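Long-range contacts in lipoprotein LpqN (Mycobacterium tuberculosis, PDB 6E5D), which supports cell envelope biogenesis and intracellular survival, interacts with periplasmic loops of mycolate transporters, and may connect them with periplasmic proteins: residues 119-124 against 211-216; 136-141 against 187-192; 140-145 against 166-171; 160-165 against 222-227; 181-186 against 202-207. All blocks are in the same frame, centred on the assembly; numbering follows the deposited sequence. Where two conformers were deposited one is given.

Interaction 1: residues 119-124 against 211-216; sequences PTIVAI and MTLMDA
The carbonyl oxygen of Thr120 lies 3.6 Å from Leu213 CD1, while its hydrogen-bond partner is the backbone N-H of Asp204 on the neighbouring strand 195-206; the leucine methyl therefore rests on a peptide group already committed to the sheet. The rest of the contact is apolar. Leu213 holds CG anti to its backbone N (chi1 180°), which carries CD1 from the helix down to the strand. There the methyl meets Ile121 CG1 at 4.0 Å, the two side chains crossing obliquely, and lies within a looser 4.4 Å of Pro119 CB. Ile121 continues past the leucine: its CD1 reaches Ala216, one helical turn further on, at 3.9 Å from CB and 3.8 Å from the carbonyl C. A small residue at this point allows the isoleucine tip to touch the helix backbone itself. Leu213 also packs on Ala203 and Ala205, and Trp93 fills in beside Pro119 and Ala216. With its axis 9.2 Å from that of strand 120-124 and turned 37° to it, helix 210-223 lies along one face of the antiparallel sheet, the layered helix-on-sheet packing of an alpha+beta domain.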
# COMPACT_ATOMS: atom_id res chain seq x y z
N PRO A 119 7.28 -9.72 -9.56
CA PRO A 119 6.81 -8.39 -9.16
C PRO A 119 5.34 -8.43 -8.77
O PRO A 119 4.52 -9.07 -9.44
CB PRO A 119 7.03 -7.54 -10.43
CG PRO A 119 8.08 -8.27 -11.20
CD PRO A 119 7.86 -9.73 -10.91
N THR A 120 5.00 -7.76 -7.68
CA THR A 120 3.62 -7.73 -7.20
C THR A 120 3.27 -6.35 -6.67
O THR A 120 4.14 -5.61 -6.19
CB THR A 120 3.36 -8.76 -6.09
OG1 THR A 120 4.12 -8.41 -4.92
CG2 THR A 120 3.75 -10.16 -6.54
N ILE A 121 1.99 -6.02 -6.78
CA ILE A 121 1.42 -4.85 -6.12
C ILE A 121 0.19 -5.36 -5.38
O ILE A 121 -0.77 -5.81 -6.00
CB ILE A 121 1.04 -3.74 -7.11
CG1 ILE A 121 2.28 -3.30 -7.90
CG2 ILE A 121 0.43 -2.55 -6.37
CD1 ILE A 121 2.00 -2.27 -8.97
N VAL A 122 0.24 -5.32 -4.05
CA VAL A 122 -0.84 -5.86 -3.23
C VAL A 122 -1.55 -4.72 -2.52
O VAL A 122 -0.95 -3.68 -2.21
CB VAL A 122 -0.32 -6.90 -2.20
CG1 VAL A 122 0.48 -7.99 -2.91
CG2 VAL A 122 0.50 -6.23 -1.13
N ALA A 123 -2.84 -4.92 -2.29
CA ALA A 123 -3.66 -3.96 -1.56
C ALA A 123 -3.93 -4.48 -0.16
O ALA A 123 -4.11 -5.68 0.05
CB ALA A 123 -4.98 -3.71 -2.28
N ILE A 124 -3.93 -3.56 0.81
CA ILE A 124 -4.33 -3.85 2.18
C ILE A 124 -5.37 -2.80 2.56
O ILE A 124 -5.14 -1.61 2.36
CB ILE A 124 -3.14 -3.81 3.15
CG1 ILE A 124 -2.02 -4.74 2.67
CG2 ILE A 124 -3.60 -4.21 4.55
CD1 ILE A 124 -0.78 -4.70 3.53
N MET A 211 11.61 -1.19 -13.54
CA MET A 211 10.80 -0.52 -14.56
C MET A 211 9.45 -1.21 -14.73
O MET A 211 8.41 -0.55 -14.79
CB MET A 211 11.57 -0.49 -15.88
CG MET A 211 10.78 0.12 -17.04
SD MET A 211 11.74 0.18 -18.57
CE MET A 211 10.42 0.22 -19.78
N THR A 212 9.46 -2.54 -14.81
CA THR A 212 8.20 -3.28 -14.89
C THR A 212 7.31 -2.95 -13.70
O THR A 212 6.10 -2.71 -13.86
CB THR A 212 8.48 -4.78 -14.96
OG1 THR A 212 9.15 -5.09 -16.19
CG2 THR A 212 7.19 -5.58 -14.87
N LEU A 213 7.88 -2.94 -12.50
CA LEU A 213 7.09 -2.69 -11.30
C LEU A 213 6.48 -1.29 -11.33
O LEU A 213 5.28 -1.11 -11.09
CB LEU A 213 7.94 -2.87 -10.05
CG LEU A 213 7.22 -2.63 -8.72
CD1 LEU A 213 6.20 -3.72 -8.46
CD2 LEU A 213 8.21 -2.52 -7.57
N MET A 214 7.30 -0.28 -11.61
CA MET A 214 6.85 1.10 -11.44
C MET A 214 5.94 1.55 -12.58
O MET A 214 5.10 2.43 -12.37
CB MET A 214 8.05 2.03 -11.30
CG MET A 214 8.90 1.75 -10.05
SD MET A 214 7.96 1.65 -8.51
CE MET A 214 7.39 3.34 -8.35
N ASP A 215 6.09 0.98 -13.77
CA ASP A 215 5.11 1.25 -14.83
C ASP A 215 3.71 0.86 -14.38
O ASP A 215 2.74 1.60 -14.60
CB ASP A 215 5.49 0.51 -16.11
CG ASP A 215 6.66 1.15 -16.84
OD1 ASP A 215 6.96 2.33 -16.56
OD2 ASP A 215 7.26 0.47 -17.70
N ALA A 216 3.58 -0.29 -13.72
CA ALA A 216 2.28 -0.72 -13.21
C ALA A 216 1.88 0.09 -11.99
O ALA A 216 0.71 0.49 -11.86
CB ALA A 216 2.31 -2.21 -12.88

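Interaction 2: residues 136-141 against 187-192; sequences KVLQFA and TVVIPS
Leu138 reaches from its helix toward Thr187 and Val189 on the strand, and its atoms come into play one after another. CB starts the chain off, with CG anti to the carbonyl carbon (chi1 -62°) and the branch thereby swung to the sheet. CG comes first to Val189, 4.0 Å from CG1. At the fork the two methyls part: CD1 stays beside Val189 CG2 at 4.1 Å, whereas CD2 turns to the other side of the branch, 3.7 Å from Val189 CG1 and 3.6 Å from the carbonyl oxygen of Thr187. The same CD2 also meets Thr187 CG2 at 4.0 Å. Leucine and valine thus face each other tip to tip. Val137 approaches Val189 differently, the two side chains sliding past one another in opposite directions with their CG1 methyls 3.6 Å apart, so that one valine methyl is wedged between two consecutive helix residues. Further along, Ala141 sets its CB 3.8 Å from Thr187 OG1, a hydroxyl hydrogen-bonded to Gln200 NE2; the methyl covers this buried polar group without competing for it. Helix 134-139 rests on the sheet with helix 61-67 beside it: Val137 also touches Ile61 and Tyr64, and Val198 of strand 195-206, and Leu138 extends to Ser166 on the adjoining strand 165-176.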
# COMPACT_ATOMS: atom_id res chain seq x y z
N LYS A 136 -3.07 12.42 10.51
CA LYS A 136 -1.98 11.77 11.22
C LYS A 136 -1.62 10.43 10.59
O LYS A 136 -0.45 10.03 10.60
CB LYS A 136 -2.34 11.60 12.69
CG LYS A 136 -2.38 12.92 13.47
CD LYS A 136 -1.00 13.53 13.61
CE LYS A 136 -1.04 14.92 14.21
NZ LYS A 136 0.31 15.54 14.26
N VAL A 137 -2.60 9.72 10.02
CA VAL A 137 -2.29 8.49 9.30
C VAL A 137 -1.33 8.79 8.15
O VAL A 137 -0.36 8.06 7.93
CB VAL A 137 -3.58 7.82 8.80
CG1 VAL A 137 -3.25 6.58 7.97
CG2 VAL A 137 -4.48 7.46 9.98
N LEU A 138 -1.59 9.86 7.41
CA LEU A 138 -0.71 10.21 6.30
C LEU A 138 0.62 10.77 6.79
O LEU A 138 1.65 10.53 6.16
CB LEU A 138 -1.40 11.21 5.38
CG LEU A 138 -2.68 10.74 4.68
CD1 LEU A 138 -3.13 11.77 3.66
CD2 LEU A 138 -2.50 9.37 4.03
N GLN A 139 0.61 11.51 7.90
CA GLN A 139 1.86 12.04 8.43
C GLN A 139 2.85 10.93 8.73
O GLN A 139 4.06 11.08 8.49
CB GLN A 139 1.58 12.87 9.69
CG GLN A 139 2.83 13.46 10.33
CD GLN A 139 2.51 14.33 11.52
OE1 GLN A 139 1.37 14.74 11.73
NE2 GLN A 139 3.53 14.63 12.31
N PHE A 140 2.37 9.80 9.25
CA PHE A 140 3.23 8.71 9.68
C PHE A 140 3.32 7.58 8.66
O PHE A 140 4.00 6.58 8.91
CB PHE A 140 2.72 8.16 11.02
CG PHE A 140 2.63 9.20 12.10
CD1 PHE A 140 3.70 10.04 12.35
CD2 PHE A 140 1.47 9.36 12.83
CE1 PHE A 140 3.62 11.01 13.34
CE2 PHE A 140 1.38 10.33 13.81
CZ PHE A 140 2.46 11.16 14.07
N ALA A 141 2.68 7.73 7.50
CA ALA A 141 2.78 6.72 6.45
C ALA A 141 4.21 6.40 6.05
O ALA A 141 4.48 5.23 5.74
CB ALA A 141 1.96 7.19 5.24
N THR A 187 -0.52 5.36 0.41
CA THR A 187 -1.48 5.24 1.50
C THR A 187 -2.60 6.24 1.27
O THR A 187 -2.34 7.42 1.02
CB THR A 187 -0.79 5.51 2.85
OG1 THR A 187 0.26 4.55 3.05
CG2 THR A 187 -1.79 5.42 4.00
N VAL A 188 -3.84 5.77 1.34
CA VAL A 188 -5.03 6.60 1.14
C VAL A 188 -5.90 6.47 2.37
O VAL A 188 -6.19 5.36 2.82
CB VAL A 188 -5.81 6.18 -0.12
CG1 VAL A 188 -6.94 7.16 -0.41
CG2 VAL A 188 -4.89 6.04 -1.33
N VAL A 189 -6.33 7.61 2.92
CA VAL A 189 -7.27 7.64 4.03
C VAL A 189 -8.67 7.89 3.48
O VAL A 189 -8.86 8.76 2.62
CB VAL A 189 -6.88 8.69 5.09
CG1 VAL A 189 -5.59 8.27 5.78
CG2 VAL A 189 -6.75 10.08 4.47
N ILE A 190 -9.64 7.12 3.96
CA ILE A 190 -10.98 7.11 3.38
C ILE A 190 -11.98 7.29 4.52
O ILE A 190 -12.53 6.30 5.03
CB ILE A 190 -11.23 5.81 2.61
CG1 ILE A 190 -10.17 5.62 1.52
CG2 ILE A 190 -12.62 5.80 1.98
CD1 ILE A 190 -10.19 4.24 0.89
N PRO A 191 -12.24 8.52 4.96
CA PRO A 191 -13.21 8.73 6.04
C PRO A 191 -14.61 8.35 5.59
O PRO A 191 -15.07 8.76 4.52
CB PRO A 191 -13.09 10.23 6.35
CG PRO A 191 -11.79 10.65 5.76
CD PRO A 191 -11.59 9.78 4.56
N SER A 192 -15.30 7.58 6.42
CA SER A 192 -16.62 7.08 6.08
C SER A 192 -17.49 7.11 7.33
O SER A 192 -17.10 7.64 8.37
CB SER A 192 -16.52 5.68 5.46
OG SER A 192 -17.61 5.41 4.60

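Interaction 3: residues 140-145 against 166-171; sequences FAPGEL and SAWQLG
Pro142 and Trp168 stand at about a right angle to each other, with the proline CG set obliquely against the pyrrole part of the indole, 3.6 Å from NE1 and 4.0 Å from CD1. The indole N-H is engaged with Asp156 O on the adjoining strand 152-162, a bond that should fix the ring's rotation and steady the surface on which the proline sits. Ala141 adds a lighter touch nearer the strand backbone, CB to CB of Trp168 at 4.4 Å. Two residues along, Leu170 rises from the same side of the strand as Trp168. Its CG stands between the backbone N and the carbonyl carbon (chi1 80°), and from there CD1 meets Pro142 CB at 3.8 Å. The proline is thus shared between tryptophan and leucine through two different ring carbons. Helix 142-146 in this way rides on the face of the antiparallel sheet that carries Trp168 and Leu170, across the sheet from helix 210-223. Leu145 comes down one turn later and runs past Leu170 in the opposite direction, so that its CD2 lies alongside the other leucine, 3.9 Å from CG, instead of meeting it head on. That methyl also closes to 3.8 Å from Leu170 O, and at the border of the contact it reaches Gly171 CA, 4.3 Å away.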
# COMPACT_ATOMS: atom_id res chain seq x y z
N PHE A 140 2.37 9.80 9.25
CA PHE A 140 3.23 8.71 9.68
C PHE A 140 3.32 7.58 8.66
O PHE A 140 4.00 6.58 8.91
CB PHE A 140 2.72 8.16 11.02
CG PHE A 140 2.63 9.20 12.10
CD1 PHE A 140 3.70 10.04 12.35
CD2 PHE A 140 1.47 9.36 12.83
CE1 PHE A 140 3.62 11.01 13.34
CE2 PHE A 140 1.38 10.33 13.81
CZ PHE A 140 2.46 11.16 14.07
N ALA A 141 2.68 7.73 7.50
CA ALA A 141 2.78 6.72 6.45
C ALA A 141 4.21 6.40 6.05
O ALA A 141 4.48 5.23 5.74
CB ALA A 141 1.96 7.19 5.24
N PRO A 142 5.15 7.35 6.00
CA PRO A 142 6.51 7.01 5.54
C PRO A 142 7.28 6.10 6.48
O PRO A 142 8.26 5.48 6.04
CB PRO A 142 7.19 8.38 5.42
CG PRO A 142 6.08 9.38 5.36
CD PRO A 142 4.98 8.80 6.19
N GLY A 143 6.88 6.00 7.75
CA GLY A 143 7.70 5.29 8.72
C GLY A 143 7.97 3.85 8.35
O GLY A 143 9.09 3.36 8.49
N GLU A 144 6.94 3.14 7.86
CA GLU A 144 7.08 1.71 7.61
C GLU A 144 8.21 1.44 6.62
O GLU A 144 9.10 0.63 6.89
CB GLU A 144 5.75 1.15 7.09
CG GLU A 144 5.77 -0.35 6.83
CD GLU A 144 4.49 -0.85 6.18
OE1 GLU A 144 4.44 -2.05 5.82
OE2 GLU A 144 3.54 -0.06 6.03
N LEU A 145 8.18 2.09 5.45
CA LEU A 145 9.22 1.87 4.46
C LEU A 145 10.58 2.32 4.97
O LEU A 145 11.59 1.66 4.74
CB LEU A 145 8.88 2.59 3.15
CG LEU A 145 8.35 1.70 2.03
CD1 LEU A 145 7.09 0.96 2.47
CD2 LEU A 145 8.08 2.52 0.77
N SER A 166 -7.42 12.07 0.34
CA SER A 166 -6.03 12.45 0.49
C SER A 166 -5.15 11.21 0.62
O SER A 166 -5.58 10.16 1.11
CB SER A 166 -5.84 13.37 1.70
OG SER A 166 -6.08 12.68 2.91
N ALA A 167 -3.90 11.34 0.17
CA ALA A 167 -3.00 10.20 0.14
C ALA A 167 -1.56 10.67 0.29
O ALA A 167 -1.26 11.87 0.29
CB ALA A 167 -3.16 9.41 -1.16
N TRP A 168 -0.66 9.69 0.43
CA TRP A 168 0.77 9.92 0.50
C TRP A 168 1.47 8.77 -0.22
O TRP A 168 1.04 7.62 -0.10
CB TRP A 168 1.26 10.00 1.95
CG TRP A 168 2.63 10.55 2.07
CD1 TRP A 168 3.80 9.86 2.08
CD2 TRP A 168 2.97 11.93 2.21
NE1 TRP A 168 4.86 10.73 2.21
CE2 TRP A 168 4.38 12.01 2.29
CE3 TRP A 168 2.23 13.12 2.27
CZ2 TRP A 168 5.05 13.22 2.43
CZ3 TRP A 168 2.90 14.32 2.40
CH2 TRP A 168 4.30 14.36 2.48
N GLN A 169 2.53 9.08 -0.97
CA GLN A 169 3.28 8.07 -1.72
C GLN A 169 4.77 8.29 -1.53
O GLN A 169 5.24 9.43 -1.52
CB GLN A 169 2.94 8.14 -3.22
CG GLN A 169 3.41 6.92 -4.01
CD GLN A 169 4.81 7.06 -4.57
OE1 GLN A 169 5.39 8.15 -4.58
NE2 GLN A 169 5.38 5.96 -5.05
N LEU A 170 5.52 7.19 -1.38
CA LEU A 170 6.97 7.24 -1.34
C LEU A 170 7.50 5.91 -1.85
O LEU A 170 6.77 4.92 -1.91
CB LEU A 170 7.52 7.52 0.07
CG LEU A 170 7.61 6.38 1.08
CD1 LEU A 170 8.48 6.78 2.26
CD2 LEU A 170 6.23 5.96 1.56
N GLY A 171 8.79 5.89 -2.19
CA GLY A 171 9.41 4.67 -2.68
C GLY A 171 10.90 4.71 -2.47
O GLY A 171 11.48 5.73 -2.07

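Interaction 4: residues 160-165 against 222-227; sequences ATLGGF and EQTTIT
Leu162 turns its CG opposite the backbone N (chi1 -168°) and so projects its branch at the segment where helix 210-223 gives way to strand 225-227; Ile226 answers with CG2 anti to the backbone N and CG1 anti to the carbonyl carbon (chi1 -58°), which sends its two arms to different partners. One arm, ending in CD1, crosses Leu162 at about a right angle and packs 3.9 Å from its CD2 and 3.8 Å from its carbonyl oxygen. The other, CG2, lies 3.7 Å from Phe165 CE2, set obliquely to the ring. Leu162 CD1 goes further, pressing to a tight 3.2 Å from the carbonyl oxygen of Thr224, the first residue to leave the helical conformation; the hydroxyl of Thr224 is turned back to Ile220 O in the helix. Beside this apolar core one water bridges the segments, donating to Gly163 O at 2.8 Å and to Ile226 O at 2.6 Å. Leu162 and Phe165 can both face Ile226 because the chain reverses between them, with Phe165 N bonded to Leu162 O at 3.0 Å and that same oxygen in plane at the edge of the phenylalanine ring. The arrangement is that of a beta hairpin with a two-residue loop, its type I' turn made through Gly163 and Gly164 at positive phi, docked onto the C-terminal passage from helix to strand.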
# COMPACT_ATOMS: atom_id res chain seq x y z
N ALA A 160 -0.46 13.08 -2.22
CA ALA A 160 -1.13 12.59 -3.41
C ALA A 160 -2.63 12.52 -3.12
O ALA A 160 -3.09 12.86 -2.03
CB ALA A 160 -0.57 11.23 -3.84
N THR A 161 -3.39 12.08 -4.12
CA THR A 161 -4.82 11.88 -3.97
C THR A 161 -5.23 10.61 -4.70
O THR A 161 -4.51 10.11 -5.57
CB THR A 161 -5.64 13.06 -4.52
OG1 THR A 161 -5.51 13.10 -5.95
CG2 THR A 161 -5.15 14.37 -3.93
N LEU A 162 -6.41 10.11 -4.35
CA LEU A 162 -7.03 9.00 -5.08
C LEU A 162 -8.53 9.06 -4.85
O LEU A 162 -8.97 8.95 -3.70
CB LEU A 162 -6.45 7.65 -4.64
CG LEU A 162 -6.79 6.45 -5.53
CD1 LEU A 162 -6.35 6.69 -6.97
CD2 LEU A 162 -6.15 5.19 -4.97
N GLY A 163 -9.29 9.24 -5.92
CA GLY A 163 -10.74 9.25 -5.82
C GLY A 163 -11.30 10.35 -4.94
O GLY A 163 -12.38 10.19 -4.37
N GLY A 164 -10.59 11.48 -4.83
CA GLY A 164 -11.01 12.57 -3.98
C GLY A 164 -10.51 12.47 -2.55
O GLY A 164 -10.74 13.41 -1.77
N PHE A 165 -9.85 11.39 -2.18
CA PHE A 165 -9.34 11.18 -0.83
C PHE A 165 -7.86 11.51 -0.78
O PHE A 165 -7.12 11.27 -1.74
CB PHE A 165 -9.58 9.74 -0.39
CG PHE A 165 -11.04 9.37 -0.30
CD1 PHE A 165 -11.79 9.71 0.82
CD2 PHE A 165 -11.67 8.71 -1.34
CE1 PHE A 165 -13.13 9.38 0.90
CE2 PHE A 165 -13.01 8.38 -1.27
CZ PHE A 165 -13.74 8.72 -0.15
N GLU A 222 -2.88 5.70 -9.89
CA GLU A 222 -3.64 6.76 -10.55
C GLU A 222 -5.05 6.35 -10.97
O GLU A 222 -5.94 7.20 -10.96
CB GLU A 222 -2.89 7.25 -11.80
CG GLU A 222 -2.02 8.47 -11.58
CD GLU A 222 -1.15 8.37 -10.35
OE1 GLU A 222 -1.13 9.33 -9.55
OE2 GLU A 222 -0.48 7.33 -10.18
N GLN A 223 -5.26 5.09 -11.33
CA GLN A 223 -6.52 4.65 -11.90
C GLN A 223 -7.33 3.75 -10.98
O GLN A 223 -8.45 3.36 -11.34
CB GLN A 223 -6.27 3.92 -13.23
CG GLN A 223 -5.68 4.82 -14.31
CD GLN A 223 -5.43 4.08 -15.61
OE1 GLN A 223 -6.19 3.19 -15.99
NE2 GLN A 223 -4.36 4.45 -16.30
N THR A 224 -6.81 3.40 -9.81
CA THR A 224 -7.60 2.65 -8.84
C THR A 224 -8.78 3.51 -8.39
O THR A 224 -8.62 4.68 -8.04
CB THR A 224 -6.74 2.26 -7.64
OG1 THR A 224 -5.78 1.26 -8.04
CG2 THR A 224 -7.60 1.70 -6.51
N THR A 225 -9.98 2.93 -8.43
CA THR A 225 -11.20 3.65 -8.10
C THR A 225 -11.64 3.33 -6.67
O THR A 225 -11.48 2.21 -6.19
CB THR A 225 -12.33 3.29 -9.07
OG1 THR A 225 -12.64 1.90 -8.96
CG2 THR A 225 -11.92 3.61 -10.50
N ILE A 226 -12.21 4.34 -6.01
CA ILE A 226 -12.71 4.21 -4.64
C ILE A 226 -14.14 4.73 -4.62
O ILE A 226 -14.38 5.91 -4.87
CB ILE A 226 -11.85 4.98 -3.62
CG1 ILE A 226 -10.40 4.49 -3.67
CG2 ILE A 226 -12.43 4.82 -2.22
CD1 ILE A 226 -9.45 5.31 -2.81
N THR A 227 -15.09 3.85 -4.30
CA THR A 227 -16.50 4.22 -4.18
C THR A 227 -16.97 3.91 -2.76
O THR A 227 -17.14 2.73 -2.42
CB THR A 227 -17.35 3.46 -5.20
OG1 THR A 227 -16.80 3.65 -6.51
CG2 THR A 227 -18.78 3.96 -5.18
O HOH W 1 -14.50 8.52 -4.99

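Interaction 5: residues 181-186 against 202-207; sequences RTVAQK and NADALD
The guanidinium of Arg181 has Ala205 C and Leu206 N over one face, both offset toward its rim, and Asp204 at its edge, near the plane. Carboxylate and guanidinium are turned 45° apart, and a single oxygen carries the salt bridge: NE donates to the syn side of Asp204 OD1 at 2.7 Å, and NH2 adds a weak bond to the same atom. A bend in the arginine chain (chi3 67°) folds the group back over the partner strand. NH1 has a second acidic partner in Asp117, while Asp204 OD2 is held by Tyr174 OH. At the far end, the amides of Gln185 and Asn202 lie side by side, 35° apart; NE2 gives a 2.9 Å bond to Asn202 OD1 and also bonds Glu144 OE2. The strands joined here, 179-192 and 195-206, form an antiparallel hairpin, and between the polar pairs Thr182 pairs with Ala205, and Ala184 with Ala203, through two backbone bonds each; Ala203 N to Ala184 O is 2.8 Å. The methyls of Ala184 and Ala203, CB to CB 4.2 Å, occupy the face covered by helix 210-223. A water joins Thr182 OG1, 2.7 Å away, to Asp207 OD1, to which it donates at 2.6 Å; the threonine hydroxyl also bonds Thr210 OG1.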
# COMPACT_ATOMS: atom_id res chain seq x y z
N ARG A 181 15.87 -4.79 -3.60
CA ARG A 181 14.48 -4.76 -4.03
C ARG A 181 14.02 -3.31 -4.14
O ARG A 181 14.45 -2.45 -3.37
CB ARG A 181 13.57 -5.50 -3.05
CG ARG A 181 14.05 -6.89 -2.68
CD ARG A 181 13.02 -7.61 -1.83
NE ARG A 181 11.81 -7.91 -2.59
CZ ARG A 181 11.66 -8.97 -3.38
NH1 ARG A 181 12.64 -9.86 -3.50
NH2 ARG A 181 10.52 -9.15 -4.03
N THR A 182 13.15 -3.05 -5.11
CA THR A 182 12.46 -1.77 -5.19
C THR A 182 11.11 -1.90 -4.50
O THR A 182 10.41 -2.91 -4.64
CB THR A 182 12.27 -1.34 -6.64
OG1 THR A 182 13.54 -1.03 -7.22
CG2 THR A 182 11.37 -0.11 -6.73
N VAL A 183 10.75 -0.86 -3.75
CA VAL A 183 9.49 -0.85 -3.01
C VAL A 183 8.87 0.53 -3.13
O VAL A 183 9.57 1.55 -3.23
CB VAL A 183 9.71 -1.22 -1.52
CG1 VAL A 183 10.61 -0.19 -0.83
CG2 VAL A 183 8.38 -1.38 -0.80
N ALA A 184 7.54 0.56 -3.16
CA ALA A 184 6.79 1.80 -3.17
C ALA A 184 5.48 1.56 -2.44
O ALA A 184 4.96 0.44 -2.42
CB ALA A 184 6.53 2.30 -4.60
N GLN A 185 4.95 2.62 -1.83
CA GLN A 185 3.71 2.48 -1.07
C GLN A 185 2.91 3.76 -1.20
O GLN A 185 3.42 4.84 -0.92
CB GLN A 185 4.00 2.18 0.40
CG GLN A 185 2.75 2.06 1.26
CD GLN A 185 3.08 1.83 2.72
OE1 GLN A 185 3.54 2.74 3.41
NE2 GLN A 185 2.84 0.62 3.20
N LYS A 186 1.66 3.63 -1.62
CA LYS A 186 0.70 4.72 -1.58
C LYS A 186 -0.34 4.42 -0.51
O LYS A 186 -0.94 3.34 -0.50
CB LYS A 186 0.03 4.92 -2.94
CG LYS A 186 -0.96 6.10 -2.97
CD LYS A 186 -1.31 6.52 -4.39
CE LYS A 186 -2.19 7.76 -4.41
NZ LYS A 186 -2.45 8.24 -5.80
N ASN A 202 0.97 -1.58 -1.98
CA ASN A 202 2.37 -1.91 -1.73
C ASN A 202 2.96 -2.57 -2.97
O ASN A 202 2.56 -3.68 -3.34
CB ASN A 202 2.51 -2.84 -0.53
CG ASN A 202 2.12 -2.17 0.77
OD1 ASN A 202 2.10 -0.95 0.88
ND2 ASN A 202 1.80 -2.98 1.77
N ALA A 203 3.93 -1.89 -3.59
CA ALA A 203 4.64 -2.41 -4.75
C ALA A 203 5.99 -2.96 -4.30
O ALA A 203 6.69 -2.33 -3.50
CB ALA A 203 4.84 -1.31 -5.79
N ASP A 204 6.36 -4.13 -4.82
CA ASP A 204 7.60 -4.77 -4.38
C ASP A 204 8.11 -5.68 -5.49
O ASP A 204 7.36 -6.51 -6.01
CB ASP A 204 7.36 -5.56 -3.09
CG ASP A 204 8.65 -5.94 -2.38
OD1 ASP A 204 9.60 -6.37 -3.05
OD2 ASP A 204 8.72 -5.79 -1.14
N ALA A 205 9.39 -5.52 -5.84
CA ALA A 205 9.99 -6.36 -6.87
C ALA A 205 11.50 -6.31 -6.75
O ALA A 205 12.07 -5.41 -6.13
CB ALA A 205 9.56 -5.91 -8.27
N LEU A 206 12.15 -7.31 -7.34
CA LEU A 206 13.60 -7.31 -7.44
C LEU A 206 14.08 -6.07 -8.20
O LEU A 206 13.38 -5.55 -9.07
CB LEU A 206 14.09 -8.58 -8.14
CG LEU A 206 13.88 -9.88 -7.37
CD1 LEU A 206 14.01 -11.08 -8.30
CD2 LEU A 206 14.87 -9.98 -6.22
N ASP A 207 15.28 -5.61 -7.85
CA ASP A 207 15.83 -4.40 -8.46
C ASP A 207 15.80 -4.46 -9.98
O ASP A 207 15.46 -3.47 -10.64
CB ASP A 207 17.27 -4.19 -7.98
CG ASP A 207 17.91 -2.95 -8.59
OD1 ASP A 207 17.43 -1.83 -8.30
OD2 ASP A 207 18.89 -3.10 -9.35
O HOH W 2 16.05 -1.37 -6.15

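Overall arrangement
From the N terminus, residues 119-124 open interaction 1; helix 134-139 opens interaction 2 and helix 142-146 opens interaction 3, and the two share Phe140 and Ala141. Interaction 3 closes first, at strand 165-176, after residues 160-165 have opened interaction 4, so these two cross. Strand 179-192 then opens interaction 5 and closes interaction 2, so that 2 and 5 cross. Interaction 5 closes on strand 195-206, and interaction 1 closes on helix 210-223, enclosing 2, 3 and 5. Interaction 4 closes last, crossing 1 and 2 and enclosing 5. Together they tie helices on both faces, and the C-terminal strand, to one antiparallel sheet whose central hairpin is interaction 5.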